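Local coordinates for protein haloalkane dehalogenase (Mycobacterium rhodesiae, PDB 4MJ3) that probably hydrolyses the carbon-halogen bond of haloalkanes to give an alcohol and a halide ion, as a haloalkane dehalogenase of the alpha/beta hydrolase fold, at residues T12-F17 with P56-L61; T148-G153 with K230-L235. All blocks are in the same frame, centred on the assembly; numbering follows the deposited sequence. Where two conformers were deposited one is given.

Contact 1: residues T12-F17 with P56-L61; sequences TALPDF and PSWSYL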
ATOM      1  N   THR A  12      14.021  11.727 -12.609  1.00 21.61           N
ATOM      2  CA  THR A  12      15.457  12.018 -12.546  1.00 25.50           C
ATOM      3  C   THR A  12      15.825  12.612 -11.176  1.00 27.38           C
ATOM      4  O   THR A  12      15.131  13.477 -10.643  1.00 25.60           O
ATOM      5  CB  THR A  12      15.929  12.896 -13.724  1.00 26.56           C
ATOM      6  OG1 THR A  12      15.140  14.082 -13.811  1.00 35.93           O
ATOM      7  CG2 THR A  12      15.819  12.110 -15.013  1.00 25.04           C
ATOM      8  N   ALA A  13      16.868  12.057 -10.571  1.00 31.45           N
ATOM      9  CA  ALA A  13      17.459  12.591  -9.340  1.00 39.69           C
ATOM     10  C   ALA A  13      16.487  12.807  -8.154  1.00 40.19           C
ATOM     11  O   ALA A  13      16.570  13.825  -7.465  1.00 57.24           O
ATOM     12  CB  ALA A  13      18.198  13.883  -9.657  1.00 40.52           C
ATOM     13  N   LEU A  14      15.602  11.849  -7.895  1.00 31.04           N
ATOM     14  CA  LEU A  14      14.751  11.919  -6.706  1.00 29.66           C
ATOM     15  C   LEU A  14      15.578  11.677  -5.441  1.00 27.17           C
ATOM     16  O   LEU A  14      16.360  10.740  -5.400  1.00 31.95           O
ATOM     17  CB  LEU A  14      13.654  10.876  -6.772  1.00 27.49           C
ATOM     18  CG  LEU A  14      12.709  10.999  -7.965  1.00 28.57           C
ATOM     19  CD1 LEU A  14      11.660   9.919  -7.882  1.00 33.77           C
ATOM     20  CD2 LEU A  14      12.056  12.376  -8.033  1.00 36.92           C
ATOM     21  N   PRO A  15      15.437  12.541  -4.418  1.00 26.94           N
ATOM     22  CA  PRO A  15      16.359  12.423  -3.286  1.00 24.85           C
ATOM     23  C   PRO A  15      16.116  11.182  -2.462  1.00 24.45           C
ATOM     24  O   PRO A  15      14.974  10.715  -2.365  1.00 18.83           O
ATOM     25  CB  PRO A  15      16.059  13.663  -2.433  1.00 25.96           C
ATOM     26  CG  PRO A  15      15.266  14.582  -3.293  1.00 27.27           C
ATOM     27  CD  PRO A  15      14.585  13.739  -4.318  1.00 25.69           C
ATOM     28  N   ASP A  16      17.194  10.634  -1.919  1.00 20.35           N
ATOM     29  CA  ASP A  16      17.123   9.535  -0.966  1.00 20.99           C
ATOM     30  C   ASP A  16      16.437   8.298  -1.540  1.00 20.73           C
ATOM     31  O   ASP A  16      15.758   7.569  -0.824  1.00 21.75           O
ATOM     32  CB  ASP A  16      16.407   9.992   0.301  1.00 18.07           C
ATOM     33  CG  ASP A  16      17.032  11.223   0.895  1.00 22.08           C
ATOM     34  OD1 ASP A  16      18.219  11.142   1.263  1.00 23.82           O
ATOM     35  OD2 ASP A  16      16.356  12.253   0.975  1.00 20.91           O
ATOM     36  N   PHE A  17      16.638   8.059  -2.834  1.00 22.02           N
ATOM     37  CA  PHE A  17      15.959   6.968  -3.520  1.00 20.58           C
ATOM     38  C   PHE A  17      16.875   6.375  -4.587  1.00 22.07           C
ATOM     39  O   PHE A  17      16.570   6.444  -5.771  1.00 22.31           O
ATOM     40  CB  PHE A  17      14.675   7.511  -4.135  1.00 19.41           C
ATOM     41  CG  PHE A  17      13.660   6.464  -4.475  1.00 18.43           C
ATOM     42  CD1 PHE A  17      13.033   5.734  -3.474  1.00 18.41           C
ATOM     43  CD2 PHE A  17      13.316   6.223  -5.789  1.00 20.41           C
ATOM     44  CE1 PHE A  17      12.072   4.782  -3.787  1.00 17.34           C
ATOM     45  CE2 PHE A  17      12.360   5.276  -6.110  1.00 19.19           C
ATOM     46  CZ  PHE A  17      11.748   4.551  -5.112  1.00 18.98           C
ATOM     47  N   PRO A  56      -2.347   8.540  -2.379  1.00  9.47           N
ATOM     48  CA  PRO A  56      -1.998   8.595  -3.794  1.00 10.26           C
ATOM     49  C   PRO A  56      -0.467   8.574  -3.852  1.00  9.40           C
ATOM     50  O   PRO A  56       0.158   9.462  -4.419  1.00 10.94           O
ATOM     51  CB  PRO A  56      -2.491   9.969  -4.209  1.00 10.54           C
ATOM     52  CG  PRO A  56      -2.301  10.809  -2.980  1.00  9.91           C
ATOM     53  CD  PRO A  56      -2.218   9.882  -1.772  1.00 11.07           C
ATOM     54  N   SER A  57       0.129   7.589  -3.204  1.00 10.65           N
ATOM     55  CA  SER A  57       1.592   7.545  -3.053  1.00  8.63           C
ATOM     56  C   SER A  57       2.194   6.562  -4.051  1.00  9.74           C
ATOM     57  O   SER A  57       1.568   6.228  -5.069  1.00  7.49           O
ATOM     58  CB  SER A  57       1.939   7.197  -1.611  1.00  8.74           C
ATOM     59  OG  SER A  57       1.531   5.888  -1.283  1.00  9.05           O
ATOM     60  N   TRP A  58       3.457   6.200  -3.828  1.00  8.46           N
ATOM     61  CA  TRP A  58       4.094   5.114  -4.560  1.00  9.35           C
ATOM     62  C   TRP A  58       5.252   4.601  -3.725  1.00 10.42           C
ATOM     63  O   TRP A  58       5.363   4.979  -2.547  1.00 10.60           O
ATOM     64  CB  TRP A  58       4.511   5.534  -5.973  1.00  9.50           C
ATOM     65  CG  TRP A  58       5.494   6.661  -6.149  1.00  9.47           C
ATOM     66  CD1 TRP A  58       5.272   7.994  -5.935  1.00  9.35           C
ATOM     67  CD2 TRP A  58       6.831   6.565  -6.690  1.00  9.19           C
ATOM     68  NE1 TRP A  58       6.410   8.722  -6.279  1.00 10.12           N
ATOM     69  CE2 TRP A  58       7.364   7.863  -6.733  1.00  9.80           C
ATOM     70  CE3 TRP A  58       7.620   5.498  -7.155  1.00 10.39           C
ATOM     71  CZ2 TRP A  58       8.644   8.127  -7.229  1.00  9.38           C
ATOM     72  CZ3 TRP A  58       8.901   5.757  -7.616  1.00 10.54           C
ATOM     73  CH2 TRP A  58       9.385   7.054  -7.676  1.00 10.38           C
ATOM     74  N   SER A  59       6.093   3.735  -4.297  1.00  9.17           N
ATOM     75  CA  SER A  59       7.163   3.076  -3.523  1.00 10.83           C
ATOM     76  C   SER A  59       8.190   4.035  -2.911  1.00 10.22           C
ATOM     77  O   SER A  59       8.872   3.689  -1.949  1.00  9.63           O
ATOM     78  CB  SER A  59       7.851   2.020  -4.374  1.00 11.07           C
ATOM     79  OG  SER A  59       6.934   0.956  -4.633  1.00 14.75           O
ATOM     80  N   TYR A  60       8.231   5.267  -3.415  1.00  9.80           N
ATOM     81  CA  TYR A  60       8.989   6.355  -2.813  1.00 10.02           C
ATOM     82  C   TYR A  60       8.703   6.515  -1.322  1.00 11.26           C
ATOM     83  O   TYR A  60       9.601   6.861  -0.547  1.00 10.74           O
ATOM     84  CB  TYR A  60       8.736   7.671  -3.540  1.00 10.12           C
ATOM     85  CG  TYR A  60       9.709   8.755  -3.211  1.00 12.63           C
ATOM     86  CD1 TYR A  60      10.979   8.728  -3.759  1.00 13.22           C
ATOM     87  CD2 TYR A  60       9.382   9.806  -2.351  1.00 12.75           C
ATOM     88  CE1 TYR A  60      11.898   9.726  -3.491  1.00 14.33           C
ATOM     89  CE2 TYR A  60      10.294  10.809  -2.077  1.00 14.17           C
ATOM     90  CZ  TYR A  60      11.558  10.756  -2.633  1.00 14.75           C
ATOM     91  OH  TYR A  60      12.496  11.729  -2.381  1.00 17.97           O
ATOM     92  N   LEU A  61       7.455   6.257  -0.931  1.00  9.42           N
ATOM     93  CA  LEU A  61       7.029   6.295   0.476  1.00 10.24           C
ATOM     94  C   LEU A  61       7.836   5.391   1.408  1.00 10.84           C
ATOM     95  O   LEU A  61       7.950   5.676   2.598  1.00 12.02           O
ATOM     96  CB  LEU A  61       5.537   5.923   0.547  1.00  9.33           C
ATOM     97  CG  LEU A  61       4.846   5.894   1.910  1.00  9.82           C
ATOM     98  CD1 LEU A  61       4.949   7.252   2.592  1.00 11.43           C
ATOM     99  CD2 LEU A  61       3.392   5.488   1.704  1.00  9.85           C
TER
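Phe17 and Tyr60 carry most of the contact between residues 12-17 and 56-61, with Leu14, Pro15 and Trp58 set around them. Tyr60 CD1 lies over one face of the Phe17 ring, nearer its rim than its centre and 3.6 Å from Phe17 CG. The two ring planes are strongly inclined to each other. Beyond this, Phe17 CE2 reaches Trp58 CZ3 at 3.8 Å, again with strongly inclined rings, and the three aromatic residues form a cluster. Leu14 closes it on another side: its CD1 branch meets the edge of the indole near the ring plane, 3.6 Å from Trp58 CZ2, while Leu14 CB packs 3.9 Å from Tyr60 CE1.

The tyrosine hydroxyl adds the polar part. Tyr60 OH donates to the carbonyl of Pro15 (OH to O 2.7 Å), meeting it at a C=O...O angle of 135° and 21° from the carbonyl plane. Extending CG opposite the backbone N of Tyr60 (chi1 -166°) carries the phenol outward to this acceptor, which is presented by the type II turn from Leu14 to Phe17. The same turn brings Leu14 and Phe17 round to the aromatic residues.

Further out, Trp58 NE1 is hydrogen-bonded to Ala195 O and Ser59 OG to Asp80 OD1, bonds that tie the 56-61 loop to helix 190-197 and to the loop holding Asp80. Phe19 meets Phe17 edge-to-face. The peptide bond before Pro56 is cis, just beyond His53 and Gly54, which follow strand 48-52; in alpha/beta hydrolases the loop following such a His-Gly pair commonly contributes to the oxyanion hole.

Contact 2: residues T148-G153 with K230-L235; sequences TMLPTG and KAWAAL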
ATOM      1  N   THR A 148      -4.292   0.909   8.160  1.00 11.96           N
ATOM      2  CA  THR A 148      -4.999   0.286   7.057  1.00 11.32           C
ATOM      3  C   THR A 148      -6.205  -0.472   7.612  1.00 13.59           C
ATOM      4  O   THR A 148      -6.463  -0.426   8.817  1.00 13.18           O
ATOM      5  CB  THR A 148      -4.055  -0.638   6.260  1.00 12.16           C
ATOM      6  OG1 THR A 148      -4.703  -1.040   5.044  1.00 13.76           O
ATOM      7  CG2 THR A 148      -3.650  -1.859   7.064  1.00 12.81           C
HETATM    8  N   MSE A 149      -6.937  -1.148   6.732  0.60 12.72           N
HETATM    9  CA  MSE A 149      -8.087  -1.998   7.122  0.60 16.14           C
HETATM   10  C   MSE A 149      -8.497  -2.839   5.945  0.60 15.39           C
HETATM   11  O   MSE A 149      -7.960  -2.692   4.839  0.60 14.92           O
HETATM   12  CB  MSE A 149      -9.342  -1.253   7.564  0.60 17.69           C
HETATM   13  CG  MSE A 149      -9.802  -1.698   8.963  0.60 23.34           C
HETATM   14 SE   MSE A 149     -10.387  -3.532   9.441  0.60 21.65          SE
HETATM   15  CE  MSE A 149     -12.239  -3.005   9.801  0.60 27.61           C
ATOM     16  N   LEU A 150      -9.466  -3.713   6.186  1.00 14.10           N
ATOM     17  CA  LEU A 150     -10.102  -4.508   5.134  1.00 13.18           C
ATOM     18  C   LEU A 150     -11.606  -4.329   5.262  1.00 14.80           C
ATOM     19  O   LEU A 150     -12.276  -5.140   5.900  1.00 15.75           O
ATOM     20  CB  LEU A 150      -9.712  -5.977   5.198  1.00 14.11           C
ATOM     21  CG  LEU A 150     -10.310  -6.907   4.126  1.00 16.51           C
ATOM     22  CD1 LEU A 150     -10.148  -6.354   2.718  1.00 18.02           C
ATOM     23  CD2 LEU A 150      -9.717  -8.298   4.188  1.00 19.02           C
ATOM     24  N   PRO A 151     -12.144  -3.244   4.708  1.00 16.70           N
ATOM     25  CA  PRO A 151     -13.580  -3.008   4.877  1.00 15.16           C
ATOM     26  C   PRO A 151     -14.418  -3.863   3.947  1.00 17.81           C
ATOM     27  O   PRO A 151     -14.081  -4.048   2.785  1.00 16.03           O
ATOM     28  CB  PRO A 151     -13.748  -1.525   4.522  1.00 21.08           C
ATOM     29  CG  PRO A 151     -12.510  -1.139   3.792  1.00 18.13           C
ATOM     30  CD  PRO A 151     -11.538  -2.267   3.791  1.00 17.00           C
ATOM     31  N   THR A 152     -15.553  -4.316   4.442  1.00 16.73           N
ATOM     32  CA  THR A 152     -16.481  -5.096   3.629  1.00 14.62           C
ATOM     33  C   THR A 152     -17.616  -4.248   3.069  1.00 16.27           C
ATOM     34  O   THR A 152     -18.343  -4.707   2.200  1.00 17.33           O
ATOM     35  CB  THR A 152     -17.091  -6.201   4.493  1.00 17.12           C
ATOM     36  OG1 THR A 152     -17.708  -5.607   5.636  1.00 15.78           O
ATOM     37  CG2 THR A 152     -16.014  -7.197   4.955  1.00 15.91           C
ATOM     38  N   GLY A 153     -17.782  -3.041   3.614  1.00 16.76           N
ATOM     39  CA  GLY A 153     -18.928  -2.197   3.334  1.00 17.60           C
ATOM     40  C   GLY A 153     -20.008  -2.296   4.400  1.00 18.10           C
ATOM     41  O   GLY A 153     -21.026  -1.607   4.346  1.00 16.79           O
ATOM     42  N   LYS A 230     -15.559 -12.623   2.059  1.00 14.41           N
ATOM     43  CA  LYS A 230     -14.888 -13.912   1.999  1.00 16.27           C
ATOM     44  C   LYS A 230     -13.441 -13.807   2.453  1.00 14.41           C
ATOM     45  O   LYS A 230     -12.953 -14.649   3.243  1.00 17.37           O
ATOM     46  CB  LYS A 230     -14.946 -14.506   0.591  1.00 15.49           C
ATOM     47  CG  LYS A 230     -16.341 -14.987   0.228  1.00 20.96           C
ATOM     48  N   ALA A 231     -12.747 -12.782   1.980  1.00 14.79           N
ATOM     49  CA  ALA A 231     -11.360 -12.530   2.436  1.00 13.77           C
ATOM     50  C   ALA A 231     -11.259 -12.241   3.936  1.00 13.44           C
ATOM     51  O   ALA A 231     -10.319 -12.679   4.608  1.00 14.41           O
ATOM     52  CB  ALA A 231     -10.724 -11.405   1.645  1.00 13.64           C
ATOM     53  N   TRP A 232     -12.233 -11.505   4.468  1.00 13.99           N
ATOM     54  CA  TRP A 232     -12.267 -11.192   5.889  1.00 13.87           C
ATOM     55  C   TRP A 232     -12.436 -12.477   6.697  1.00 15.39           C
ATOM     56  O   TRP A 232     -11.769 -12.682   7.722  1.00 16.15           O
ATOM     57  CB  TRP A 232     -13.412 -10.210   6.165  1.00 14.47           C
ATOM     58  CG  TRP A 232     -13.577  -9.783   7.589  1.00 15.55           C
ATOM     59  CD1 TRP A 232     -14.597 -10.124   8.446  1.00 17.64           C
ATOM     60  CD2 TRP A 232     -12.697  -8.931   8.330  1.00 16.37           C
ATOM     61  NE1 TRP A 232     -14.406  -9.507   9.660  1.00 17.01           N
ATOM     62  CE2 TRP A 232     -13.240  -8.788   9.623  1.00 18.86           C
ATOM     63  CE3 TRP A 232     -11.491  -8.283   8.027  1.00 18.45           C
ATOM     64  CZ2 TRP A 232     -12.620  -7.992  10.609  1.00 20.64           C
ATOM     65  CZ3 TRP A 232     -10.871  -7.505   9.011  1.00 20.86           C
ATOM     66  CH2 TRP A 232     -11.433  -7.371  10.275  1.00 18.41           C
ATOM     67  N   ALA A 233     -13.347 -13.333   6.250  1.00 16.79           N
ATOM     68  CA  ALA A 233     -13.553 -14.625   6.910  1.00 16.25           C
ATOM     69  C   ALA A 233     -12.248 -15.428   6.902  1.00 16.12           C
ATOM     70  O   ALA A 233     -11.862 -16.013   7.921  1.00 18.19           O
ATOM     71  CB  ALA A 233     -14.670 -15.412   6.233  1.00 17.40           C
ATOM     72  N   ALA A 234     -11.552 -15.433   5.767  1.00 14.77           N
ATOM     73  CA  ALA A 234     -10.261 -16.128   5.679  1.00 17.16           C
ATOM     74  C   ALA A 234      -9.193 -15.521   6.588  1.00 16.85           C
ATOM     75  O   ALA A 234      -8.422 -16.252   7.226  1.00 17.51           O
ATOM     76  CB  ALA A 234      -9.770 -16.184   4.239  1.00 17.30           C
ATOM     77  N   LEU A 235      -9.142 -14.194   6.684  1.00 15.76           N
ATOM     78  CA  LEU A 235      -8.238 -13.540   7.634  1.00 17.78           C
ATOM     79  C   LEU A 235      -8.524 -13.918   9.072  1.00 17.14           C
ATOM     80  O   LEU A 235      -7.611 -13.969   9.903  1.00 18.31           O
ATOM     81  CB  LEU A 235      -8.330 -12.013   7.533  1.00 20.01           C
ATOM     82  CG  LEU A 235      -7.415 -11.260   6.601  1.00 29.07           C
ATOM     83  CD1 LEU A 235      -7.629  -9.771   6.872  1.00 28.34           C
ATOM     84  CD2 LEU A 235      -5.963 -11.631   6.832  1.00 26.17           C
TER
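Trp232 faces the 148-153 loop from helix 225-235, its indole carried toward Leu150 with CG opposite the backbone N (chi1 -180°). Its CB starts the contact against the methyl of Thr152, 4.2 Å from Thr152 CG2. On the six-membered ring, Trp232 CE3 approaches the Leu150 backbone and side chain, 3.9 Å from Leu150 O and 4.1 Å from Leu150 CB. At the far end, Trp232 CZ3 lies 4.0 Å from the selenium of Met149, a selenomethionine; this oblique Met-aromatic contact belongs to one of two modelled conformers and is correspondingly less certain.

Leu150 extends past the indole, where its CD2 meets Leu235 CD1 at 3.7 Å and Ala231 CB at 4.1 Å. One turn of the helix thus brings Ala231, Trp232 and Leu235 to bear on a single leucine.

Around this apolar patch, the Trp232 ring is stacked with His263, and Val259 and Leu260 of helix 256-263 also touch it. Ala231 and Leu235 rest on helix 124-135. Helix 225-235, which precedes strand 242-244, therefore packs against helices 124-135 and 256-263 and against the loop leaving strand 140-145.

Contacts 1 and 2 follow one another along the chain and lie on opposite sides of its centre, with their own centres 29 Å apart and their nearest atoms about 11 Å apart. Contact 1 ties the N-terminal loop to the segment after strand 48-52, whereas contact 2 joins the loop leading from strand 140-145 toward the probable cap helices to helix 225-235, which leads back to strand 242-244. Helix 190-197, probably part of that cap, touches contact 1. Each contact includes a loop that follows a strand of the central sheet: Thr148 bonds to the backbone of Asp123, the position expected for the nucleophile in this family, and Ser57 bonds to that of Gly54 near the probable oxyanion hole.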